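Long-range contacts in membrane protein (Acinetobacter baumannii AB307-0294, PDB 5DL5), which probably forms an outer-membrane channel of the OprD porin family, a beta-barrel through which small molecules, antibiotics among them, are thought to enter the cell: residues N214-F225 / T236-D247; P228-T236 / I280-P288. One frame throughout, in Å; residues are numbered along the deposited sequence.

Contact 1: residues N214-F225 / T236-D247; sequences NALERHYANVNF and TYDFSGYHTKFD
Glu217 and Lys245, His219 and His243, and three further hydrogen-bonded pairs up to Phe225 and Tyr237 tie these two strands into an antiparallel beta hairpin of the porin barrel wall. Within this run the backbone N-H and C=O groups of the bonded pairs are satisfied across the strands, from Glu217 N to Lys245 O (2.8 Å) to Tyr237 N to Phe225 O (2.8 Å). Asp247 N adds a last bond to Ala215 O, coming from above the carbonyl plane.

Arg218 and Tyr242 are buried, and their polar ends find partners outside the two strands. The Tyr242 hydroxyl is held by Pro133 O and Tyr317 N. The Arg218 guanidinium bonds Val134 O and forms a salt bridge to Asp311. Tyr220 CD1 lies 3.4 Å from Tyr242 CE2, over one face of that ring, with the two ring planes 51° apart. On the other face, Glu217 OE1 and Lys245 NZ form a salt bridge at 3.4 Å beside each other.

Farther along, one carboxylate collects three donors. The Asn222 amide, its CG anti to the backbone N (chi1 170°), gives ND2 to Ser240 OG at 2.8 Å and to Asp238 OD1 at 2.7 Å. Both partners lie in its amide plane. Ser240 OG donates in turn to Asp238 OD2 (2.6 Å). Asn224 ND2 reaches Asp238 OD1 at 2.9 Å on its anti side, whereas Asn222 ND2 meets the same oxygen on the syn side, from the opposite face of the carboxylate.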
loop_
_atom_site.group_PDB
_atom_site.type_symbol
_atom_site.label_atom_id
_atom_site.label_comp_id
_atom_site.label_asym_id
_atom_site.label_seq_id
_atom_site.Cartn_x
_atom_site.Cartn_y
_atom_site.Cartn_z
ATOM N N ASN A 214 -19.475 -1.449 -10.824
ATOM C CA ASN A 214 -19.947 -2.672 -10.229
ATOM C C ASN A 214 -19.245 -3.123 -8.997
ATOM O O ASN A 214 -19.394 -4.306 -8.627
ATOM C CB ASN A 214 -19.933 -3.804 -11.276
ATOM C CG ASN A 214 -20.901 -3.508 -12.414
ATOM O OD1 ASN A 214 -21.978 -2.959 -12.176
ATOM N ND2 ASN A 214 -20.489 -3.731 -13.617
ATOM N N ALA A 215 -18.444 -2.261 -8.364
ATOM C CA ALA A 215 -17.620 -2.734 -7.275
ATOM C C ALA A 215 -17.789 -1.839 -5.999
ATOM O O ALA A 215 -18.338 -2.265 -5.029
ATOM C CB ALA A 215 -16.186 -2.719 -7.687
ATOM N N LEU A 216 -17.386 -0.574 -6.066
ATOM C CA LEU A 216 -17.443 0.258 -4.959
ATOM C C LEU A 216 -17.169 1.703 -5.330
ATOM O O LEU A 216 -16.568 1.965 -6.384
ATOM C CB LEU A 216 -16.405 -0.150 -3.910
ATOM C CG LEU A 216 -14.914 -0.260 -4.304
ATOM C CD1 LEU A 216 -14.102 0.963 -3.940
ATOM C CD2 LEU A 216 -14.293 -1.353 -3.467
ATOM N N GLU A 217 -17.556 2.567 -4.416
ATOM C CA GLU A 217 -17.269 3.982 -4.406
ATOM C C GLU A 217 -16.508 4.252 -3.147
ATOM O O GLU A 217 -16.829 3.686 -2.074
ATOM C CB GLU A 217 -18.574 4.839 -4.509
ATOM C CG GLU A 217 -19.380 4.460 -5.725
ATOM C CD GLU A 217 -20.777 5.118 -5.811
ATOM O OE1 GLU A 217 -21.446 5.476 -4.759
ATOM O OE2 GLU A 217 -21.227 5.208 -6.987
ATOM N N ARG A 218 -15.470 5.055 -3.266
ATOM C CA ARG A 218 -14.612 5.309 -2.140
ATOM C C ARG A 218 -14.071 6.713 -2.143
ATOM O O ARG A 218 -13.694 7.219 -3.209
ATOM C CB ARG A 218 -13.474 4.289 -2.102
ATOM C CG ARG A 218 -12.516 4.484 -0.948
ATOM C CD ARG A 218 -11.824 3.158 -0.562
ATOM N NE ARG A 218 -10.895 2.768 -1.497
ATOM C CZ ARG A 218 -10.509 1.481 -1.777
ATOM N NH1 ARG A 218 -11.080 0.398 -1.263
ATOM N NH2 ARG A 218 -9.650 1.344 -2.741
ATOM N N HIS A 219 -14.134 7.363 -0.983
ATOM C CA HIS A 219 -13.517 8.649 -0.803
ATOM C C HIS A 219 -12.517 8.625 0.316
ATOM O O HIS A 219 -12.717 7.886 1.289
ATOM C CB HIS A 219 -14.624 9.699 -0.588
ATOM C CG HIS A 219 -15.584 9.812 -1.750
ATOM N ND1 HIS A 219 -16.733 9.059 -1.849
ATOM C CD2 HIS A 219 -15.513 10.535 -2.897
ATOM C CE1 HIS A 219 -17.353 9.343 -2.979
ATOM N NE2 HIS A 219 -16.625 10.224 -3.634
ATOM N N TYR A 220 -11.486 9.457 0.225
ATOM C CA TYR A 220 -10.408 9.530 1.234
ATOM C C TYR A 220 -10.197 11.022 1.464
ATOM O O TYR A 220 -10.210 11.823 0.528
ATOM C CB TYR A 220 -9.105 8.928 0.721
ATOM C CG TYR A 220 -7.847 9.165 1.572
ATOM C CD1 TYR A 220 -7.545 8.345 2.655
ATOM C CD2 TYR A 220 -6.997 10.184 1.271
ATOM C CE1 TYR A 220 -6.440 8.542 3.402
ATOM C CE2 TYR A 220 -5.893 10.429 2.075
ATOM C CZ TYR A 220 -5.598 9.548 3.060
ATOM O OH TYR A 220 -4.520 9.718 3.838
ATOM N N ALA A 221 -9.943 11.388 2.713
ATOM C CA ALA A 221 -9.514 12.744 3.075
ATOM C C ALA A 221 -8.355 12.629 4.085
ATOM O O ALA A 221 -8.333 11.724 4.913
ATOM C CB ALA A 221 -10.700 13.478 3.769
ATOM N N ASN A 222 -7.473 13.613 4.088
ATOM C CA ASN A 222 -6.393 13.687 5.083
ATOM C C ASN A 222 -6.105 15.151 5.378
ATOM O O ASN A 222 -6.177 16.043 4.503
ATOM C CB ASN A 222 -5.130 13.003 4.578
ATOM C CG ASN A 222 -3.899 13.263 5.457
ATOM O OD1 ASN A 222 -3.111 14.127 5.178
ATOM N ND2 ASN A 222 -3.726 12.479 6.472
ATOM N N VAL A 223 -5.769 15.376 6.637
ATOM C CA VAL A 223 -5.130 16.620 7.050
ATOM C C VAL A 223 -3.942 16.277 7.984
ATOM O O VAL A 223 -4.055 15.393 8.866
ATOM C CB VAL A 223 -6.164 17.605 7.573
ATOM C CG1 VAL A 223 -6.821 17.124 8.862
ATOM C CG2 VAL A 223 -5.463 18.905 7.953
ATOM N N ASN A 224 -2.865 17.015 7.823
ATOM C CA ASN A 224 -1.625 16.773 8.424
ATOM C C ASN A 224 -1.044 18.125 8.829
ATOM O O ASN A 224 -0.936 19.038 8.040
ATOM C CB ASN A 224 -0.700 15.883 7.537
ATOM C CG ASN A 224 0.521 15.456 8.269
ATOM O OD1 ASN A 224 1.455 16.247 8.470
ATOM N ND2 ASN A 224 0.481 14.232 8.819
ATOM N N PHE A 225 -0.774 18.260 10.143
ATOM C CA PHE A 225 -0.377 19.534 10.752
ATOM C C PHE A 225 0.837 19.245 11.657
ATOM O O PHE A 225 0.761 18.453 12.572
ATOM C CB PHE A 225 -1.482 20.232 11.549
ATOM C CG PHE A 225 -1.020 21.544 12.171
ATOM C CD1 PHE A 225 -0.612 22.596 11.378
ATOM C CD2 PHE A 225 -0.906 21.679 13.509
ATOM C CE1 PHE A 225 -0.106 23.780 11.927
ATOM C CE2 PHE A 225 -0.421 22.874 14.085
ATOM C CZ PHE A 225 -0.016 23.905 13.283
ATOM N N THR A 236 3.383 16.340 15.417
ATOM C CA THR A 236 2.657 16.220 14.191
ATOM C C THR A 236 1.333 15.480 14.458
ATOM O O THR A 236 1.336 14.353 14.985
ATOM C CB THR A 236 3.488 15.409 13.158
ATOM O OG1 THR A 236 4.726 16.054 13.055
ATOM C CG2 THR A 236 2.778 15.212 11.731
ATOM N N TYR A 237 0.232 16.101 13.994
ATOM C CA TYR A 237 -1.071 15.552 14.094
ATOM C C TYR A 237 -1.575 15.193 12.751
ATOM O O TYR A 237 -1.360 15.905 11.774
ATOM C CB TYR A 237 -2.049 16.595 14.640
ATOM C CG TYR A 237 -1.674 17.192 15.951
ATOM C CD1 TYR A 237 -0.949 18.375 16.001
ATOM C CD2 TYR A 237 -2.091 16.635 17.108
ATOM C CE1 TYR A 237 -0.665 18.991 17.207
ATOM C CE2 TYR A 237 -1.825 17.206 18.315
ATOM C CZ TYR A 237 -1.118 18.395 18.345
ATOM O OH TYR A 237 -0.814 18.929 19.553
ATOM N N ASP A 238 -2.255 14.097 12.689
ATOM C CA ASP A 238 -2.806 13.567 11.432
ATOM C C ASP A 238 -4.256 13.077 11.641
ATOM O O ASP A 238 -4.565 12.304 12.635
ATOM C CB ASP A 238 -1.938 12.406 10.900
ATOM C CG ASP A 238 -2.350 12.000 9.469
ATOM O OD1 ASP A 238 -1.943 12.715 8.468
ATOM O OD2 ASP A 238 -3.189 11.042 9.325
ATOM N N PHE A 239 -5.144 13.488 10.741
ATOM C CA PHE A 239 -6.529 12.957 10.680
ATOM C C PHE A 239 -6.750 12.438 9.292
ATOM O O PHE A 239 -6.527 13.190 8.272
ATOM C CB PHE A 239 -7.464 14.129 11.119
ATOM C CG PHE A 239 -8.972 13.860 11.081
ATOM C CD1 PHE A 239 -9.546 12.604 11.393
ATOM C CD2 PHE A 239 -9.868 14.947 10.829
ATOM C CE1 PHE A 239 -10.935 12.398 11.354
ATOM C CE2 PHE A 239 -11.280 14.765 10.821
ATOM C CZ PHE A 239 -11.830 13.504 11.122
ATOM N N SER A 240 -7.023 11.148 9.195
ATOM C CA SER A 240 -7.190 10.463 7.946
ATOM C C SER A 240 -8.526 9.699 7.997
ATOM O O SER A 240 -8.940 9.214 9.069
ATOM C CB SER A 240 -6.067 9.440 7.699
ATOM O OG SER A 240 -4.866 10.168 7.472
ATOM N N GLY A 241 -9.163 9.509 6.844
ATOM C CA GLY A 241 -10.279 8.570 6.769
ATOM C C GLY A 241 -10.814 8.150 5.382
ATOM O O GLY A 241 -10.499 8.788 4.400
ATOM N N TYR A 242 -11.438 6.968 5.343
ATOM C CA TYR A 242 -12.144 6.551 4.124
ATOM C C TYR A 242 -13.642 6.335 4.390
ATOM O O TYR A 242 -14.084 5.795 5.444
ATOM C CB TYR A 242 -11.635 5.239 3.573
ATOM C CG TYR A 242 -10.206 5.181 3.152
ATOM C CD1 TYR A 242 -9.229 4.794 4.050
ATOM C CD2 TYR A 242 -9.860 5.371 1.797
ATOM C CE1 TYR A 242 -7.898 4.632 3.622
ATOM C CE2 TYR A 242 -8.549 5.331 1.370
ATOM C CZ TYR A 242 -7.561 4.925 2.303
ATOM O OH TYR A 242 -6.312 4.819 1.862
ATOM N N HIS A 243 -14.383 6.698 3.377
ATOM C CA HIS A 243 -15.769 6.274 3.231
ATOM C C HIS A 243 -15.932 5.344 1.995
ATOM O O HIS A 243 -15.635 5.768 0.867
ATOM C CB HIS A 243 -16.626 7.512 3.129
ATOM C CG HIS A 243 -18.042 7.227 2.776
ATOM N ND1 HIS A 243 -18.948 6.780 3.704
ATOM C CD2 HIS A 243 -18.684 7.209 1.581
ATOM C CE1 HIS A 243 -20.132 6.608 3.124
ATOM N NE2 HIS A 243 -19.988 6.840 1.830
ATOM N N THR A 244 -16.462 4.145 2.199
ATOM C CA THR A 244 -16.614 3.187 1.110
ATOM C C THR A 244 -18.005 2.644 1.039
ATOM O O THR A 244 -18.581 2.155 2.008
ATOM C CB THR A 244 -15.659 1.984 1.299
ATOM O OG1 THR A 244 -14.351 2.455 1.463
ATOM C CG2 THR A 244 -15.706 0.979 0.028
ATOM N N LYS A 245 -18.584 2.701 -0.131
ATOM C CA LYS A 245 -19.833 2.052 -0.416
ATOM C C LYS A 245 -19.551 0.929 -1.397
ATOM O O LYS A 245 -19.082 1.148 -2.552
ATOM C CB LYS A 245 -20.871 3.016 -1.021
ATOM C CG LYS A 245 -22.229 2.352 -1.061
ATOM C CD LYS A 245 -23.327 3.307 -1.508
ATOM C CE LYS A 245 -23.060 3.709 -2.968
ATOM N NZ LYS A 245 -24.296 3.912 -3.777
ATOM N N PHE A 246 -19.801 -0.261 -0.918
ATOM C CA PHE A 246 -19.631 -1.458 -1.700
ATOM C C PHE A 246 -20.900 -1.746 -2.413
ATOM O O PHE A 246 -22.004 -1.732 -1.813
ATOM C CB PHE A 246 -19.282 -2.693 -0.789
ATOM C CG PHE A 246 -17.950 -2.607 -0.169
ATOM C CD1 PHE A 246 -16.816 -3.057 -0.851
ATOM C CD2 PHE A 246 -17.792 -2.084 1.065
ATOM C CE1 PHE A 246 -15.556 -2.978 -0.252
ATOM C CE2 PHE A 246 -16.541 -2.013 1.690
ATOM C CZ PHE A 246 -15.405 -2.460 1.014
ATOM N N ASP A 247 -20.747 -2.051 -3.693
ATOM C CA ASP A 247 -21.961 -2.406 -4.608
ATOM C C ASP A 247 -22.490 -3.757 -4.095
ATOM O O ASP A 247 -21.716 -4.606 -3.507
ATOM C CB ASP A 247 -21.400 -2.572 -6.031
ATOM C CG ASP A 247 -22.445 -2.665 -7.160
ATOM O OD1 ASP A 247 -22.777 -1.585 -7.739
ATOM O OD2 ASP A 247 -22.779 -3.815 -7.632
#

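Contact 2: residues P228-T236 / I280-P288; sequences PLANDSSLT and ISGTYATGP
Strands 233-236 and 280-286 run antiparallel, their axes 4.6 Å apart at 175°, with Ser234–Ala285 and Thr236–Thr283 as hydrogen-bonded pairs and Ser233–Thr286 and Leu235–Tyr284 as non-hydrogen-bonded pairs. Each bonded pair makes two backbone bonds, such as Ala285 N to Ser234 O at 2.8 Å.

The two faces differ in character. On one, Tyr284 packs against two leucines; Tyr284 and Leu229 lie on the surface, Leu235 partly so. Leu235 CD1 sits 3.6 Å from Tyr284 CB and also touches the ring at CD1. Leu229 CD1 comes to the ring edge, 3.7 Å from Tyr284 CE1. Both leucine side chains cross the tyrosine at about a right angle. Tyr284 CG is anti to the backbone N (chi1 168°), which lays the ring along its own strand toward the Ser233–Thr286 end, its CE1 edge turned to Leu229. Beyond the ring, Ser233 OG and Thr286 OG1 are hydrogen-bonded at 3.0 Å, and either may be the donor. This hydroxyl pair closes the contact beside the turn 230-232.

The other face carries Ser234, Thr236, Ser281 and Thr283, and water joins them. One water hydrogen-bonds Ser234 OG (2.6 Å) and Thr236 OG1, and donates to Thr283 O. A second donates to Thr236 O at 2.8 Å and bonds the hydroxyls of Ser281 and Thr283. Each water thus links side-chain hydroxyls to a carbonyl already used between the strands.

Strand 233-246 is the middle one of three here. On its far side it pairs with strand 216-229, where Leu235 bonds Gln227 through the backbone. Strand 273-286 pairs in turn with strand 289-300: Gly282 bonds Leu293 and Tyr284 bonds Val291, and Ser290 OG bonds Tyr284 O.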
loop_
_atom_site.group_PDB
_atom_site.type_symbol
_atom_site.label_atom_id
_atom_site.label_comp_id
_atom_site.label_asym_id
_atom_site.label_seq_id
_atom_site.Cartn_x
_atom_site.Cartn_y
_atom_site.Cartn_z
ATOM N N PRO A 228 5.934 22.955 15.324
ATOM C CA PRO A 228 7.299 23.137 15.829
ATOM C C PRO A 228 7.324 23.387 17.307
ATOM O O PRO A 228 6.414 24.054 17.783
ATOM C CB PRO A 228 7.766 24.424 15.124
ATOM C CG PRO A 228 7.006 24.430 13.856
ATOM C CD PRO A 228 5.652 23.896 14.227
ATOM N N LEU A 229 8.287 22.796 18.000
ATOM C CA LEU A 229 8.483 22.953 19.430
ATOM C C LEU A 229 9.975 23.312 19.621
ATOM O O LEU A 229 10.766 23.193 18.669
ATOM C CB LEU A 229 8.161 21.620 20.157
ATOM C CG LEU A 229 6.719 21.080 20.196
ATOM C CD1 LEU A 229 6.647 19.760 20.942
ATOM C CD2 LEU A 229 5.869 22.081 20.940
ATOM N N ALA A 230 10.368 23.675 20.847
ATOM C CA ALA A 230 11.783 23.934 21.176
ATOM C C ALA A 230 12.676 22.692 21.041
ATOM O O ALA A 230 12.201 21.555 21.133
ATOM C CB ALA A 230 11.935 24.549 22.589
ATOM N N ASN A 231 13.966 22.953 20.825
ATOM C CA ASN A 231 15.066 21.960 20.773
ATOM C C ASN A 231 14.990 20.995 19.620
ATOM O O ASN A 231 15.299 19.825 19.820
ATOM C CB ASN A 231 15.265 21.201 22.105
ATOM C CG ASN A 231 16.035 21.999 23.087
ATOM O OD1 ASN A 231 17.137 21.634 23.518
ATOM N ND2 ASN A 231 15.483 23.132 23.437
ATOM N N ASP A 232 14.613 21.485 18.425
ATOM C CA ASP A 232 14.495 20.653 17.229
ATOM C C ASP A 232 13.532 19.486 17.545
ATOM O O ASP A 232 13.888 18.293 17.615
ATOM C CB ASP A 232 15.903 20.246 16.692
ATOM C CG ASP A 232 16.222 18.723 16.811
ATOM O OD1 ASP A 232 16.601 18.274 17.913
ATOM O OD2 ASP A 232 16.114 17.973 15.795
ATOM N N SER A 233 12.292 19.884 17.795
ATOM C CA SER A 233 11.241 18.974 18.247
ATOM C C SER A 233 9.993 19.376 17.625
ATOM O O SER A 233 9.815 20.543 17.257
ATOM C CB SER A 233 11.019 19.143 19.771
ATOM O OG SER A 233 12.114 18.712 20.465
ATOM N N SER A 234 9.043 18.484 17.615
ATOM C CA SER A 234 7.811 18.836 17.004
ATOM C C SER A 234 6.783 17.858 17.374
ATOM O O SER A 234 7.087 16.765 17.773
ATOM C CB SER A 234 7.894 18.805 15.452
ATOM O OG SER A 234 8.117 17.472 15.023
ATOM N N LEU A 235 5.579 18.285 17.112
ATOM C CA LEU A 235 4.404 17.498 17.245
ATOM C C LEU A 235 3.707 17.509 15.933
ATOM O O LEU A 235 3.451 18.576 15.416
ATOM C CB LEU A 235 3.507 18.082 18.332
ATOM C CG LEU A 235 2.972 16.939 19.198
ATOM C CD1 LEU A 235 3.874 16.784 20.398
ATOM C CD2 LEU A 235 1.538 17.189 19.622
ATOM N N THR A 236 3.383 16.340 15.417
ATOM C CA THR A 236 2.657 16.220 14.191
ATOM C C THR A 236 1.333 15.480 14.458
ATOM O O THR A 236 1.336 14.353 14.985
ATOM C CB THR A 236 3.488 15.409 13.158
ATOM O OG1 THR A 236 4.726 16.054 13.055
ATOM C CG2 THR A 236 2.778 15.212 11.731
ATOM N N ILE A 280 -6.913 9.193 14.022
ATOM C CA ILE A 280 -6.174 10.358 14.451
ATOM C C ILE A 280 -4.861 9.908 15.076
ATOM O O ILE A 280 -4.889 8.883 15.805
ATOM C CB ILE A 280 -6.968 11.206 15.459
ATOM C CG1 ILE A 280 -7.473 10.332 16.650
ATOM C CG2 ILE A 280 -8.150 11.797 14.743
ATOM C CD1 ILE A 280 -8.073 11.077 17.823
ATOM N N SER A 281 -3.770 10.644 14.794
ATOM C CA SER A 281 -2.461 10.297 15.311
ATOM C C SER A 281 -1.791 11.537 15.763
ATOM O O SER A 281 -2.102 12.626 15.253
ATOM C CB SER A 281 -1.651 9.474 14.268
ATOM O OG SER A 281 -1.140 10.400 13.370
ATOM N N GLY A 282 -0.968 11.428 16.809
ATOM C CA GLY A 282 -0.108 12.510 17.242
ATOM C C GLY A 282 1.273 11.928 17.480
ATOM O O GLY A 282 1.352 10.881 18.084
ATOM N N THR A 283 2.319 12.550 16.913
ATOM C CA THR A 283 3.700 12.112 16.997
ATOM C C THR A 283 4.496 13.216 17.609
ATOM O O THR A 283 4.463 14.332 17.122
ATOM C CB THR A 283 4.258 11.787 15.565
ATOM O OG1 THR A 283 3.410 10.821 15.021
ATOM C CG2 THR A 283 5.643 11.205 15.559
ATOM N N TYR A 284 5.213 12.910 18.678
ATOM C CA TYR A 284 6.110 13.859 19.275
ATOM C C TYR A 284 7.462 13.382 18.906
ATOM O O TYR A 284 7.769 12.246 19.188
ATOM C CB TYR A 284 5.949 13.855 20.793
ATOM C CG TYR A 284 7.031 14.587 21.527
ATOM C CD1 TYR A 284 7.313 15.911 21.244
ATOM C CD2 TYR A 284 7.793 13.959 22.499
ATOM C CE1 TYR A 284 8.295 16.606 21.945
ATOM C CE2 TYR A 284 8.735 14.661 23.245
ATOM C CZ TYR A 284 9.001 15.983 22.950
ATOM O OH TYR A 284 10.001 16.701 23.597
ATOM N N ALA A 285 8.286 14.262 18.358
ATOM C CA ALA A 285 9.638 13.911 17.943
ATOM C C ALA A 285 10.583 14.882 18.543
ATOM O O ALA A 285 10.321 16.075 18.683
ATOM C CB ALA A 285 9.708 13.945 16.397
ATOM N N THR A 286 11.644 14.351 19.084
ATOM C CA THR A 286 12.666 15.143 19.674
ATOM C C THR A 286 14.040 14.449 19.585
ATOM O O THR A 286 14.252 13.292 20.035
ATOM C CB THR A 286 12.349 15.464 21.149
ATOM O OG1 THR A 286 13.365 16.315 21.685
ATOM C CG2 THR A 286 12.283 14.205 21.996
ATOM N N GLY A 287 15.000 15.162 19.019
ATOM C CA GLY A 287 16.364 14.599 18.842
ATOM C C GLY A 287 16.312 13.264 18.091
ATOM O O GLY A 287 15.773 13.217 16.997
ATOM N N PRO A 288 16.790 12.179 18.712
ATOM C CA PRO A 288 16.934 10.871 18.064
ATOM C C PRO A 288 15.718 9.988 18.076
ATOM O O PRO A 288 15.719 8.882 17.501
ATOM C CB PRO A 288 18.039 10.190 18.859
ATOM C CG PRO A 288 17.989 10.836 20.202
ATOM C CD PRO A 288 17.545 12.252 19.989
HETATM O O HOH W 1 6.488 15.426 15.101
HETATM O O HOH W 2 1.095 11.768 13.938
#

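Contact 1 and contact 2 are consecutive strand pairings in the barrel wall, their centres about 25 Å apart. Both use strands 216-229 and 233-246. Thr236 belongs to both, and their segments alternate along the chain. Contact 1 covers most of the length of the hairpin. Contact 2 takes its turn end and joins it to strand 273-286, reached after a long connection that includes the short helix 263-266. The same pairing runs on into contact 1's segment 236-247: Asp238 O probably accepts a hydrogen bond from Ser281 N, and Phe239 packs on Ile280. Strand 233-246 is therefore bonded along both edges, as a closed barrel requires.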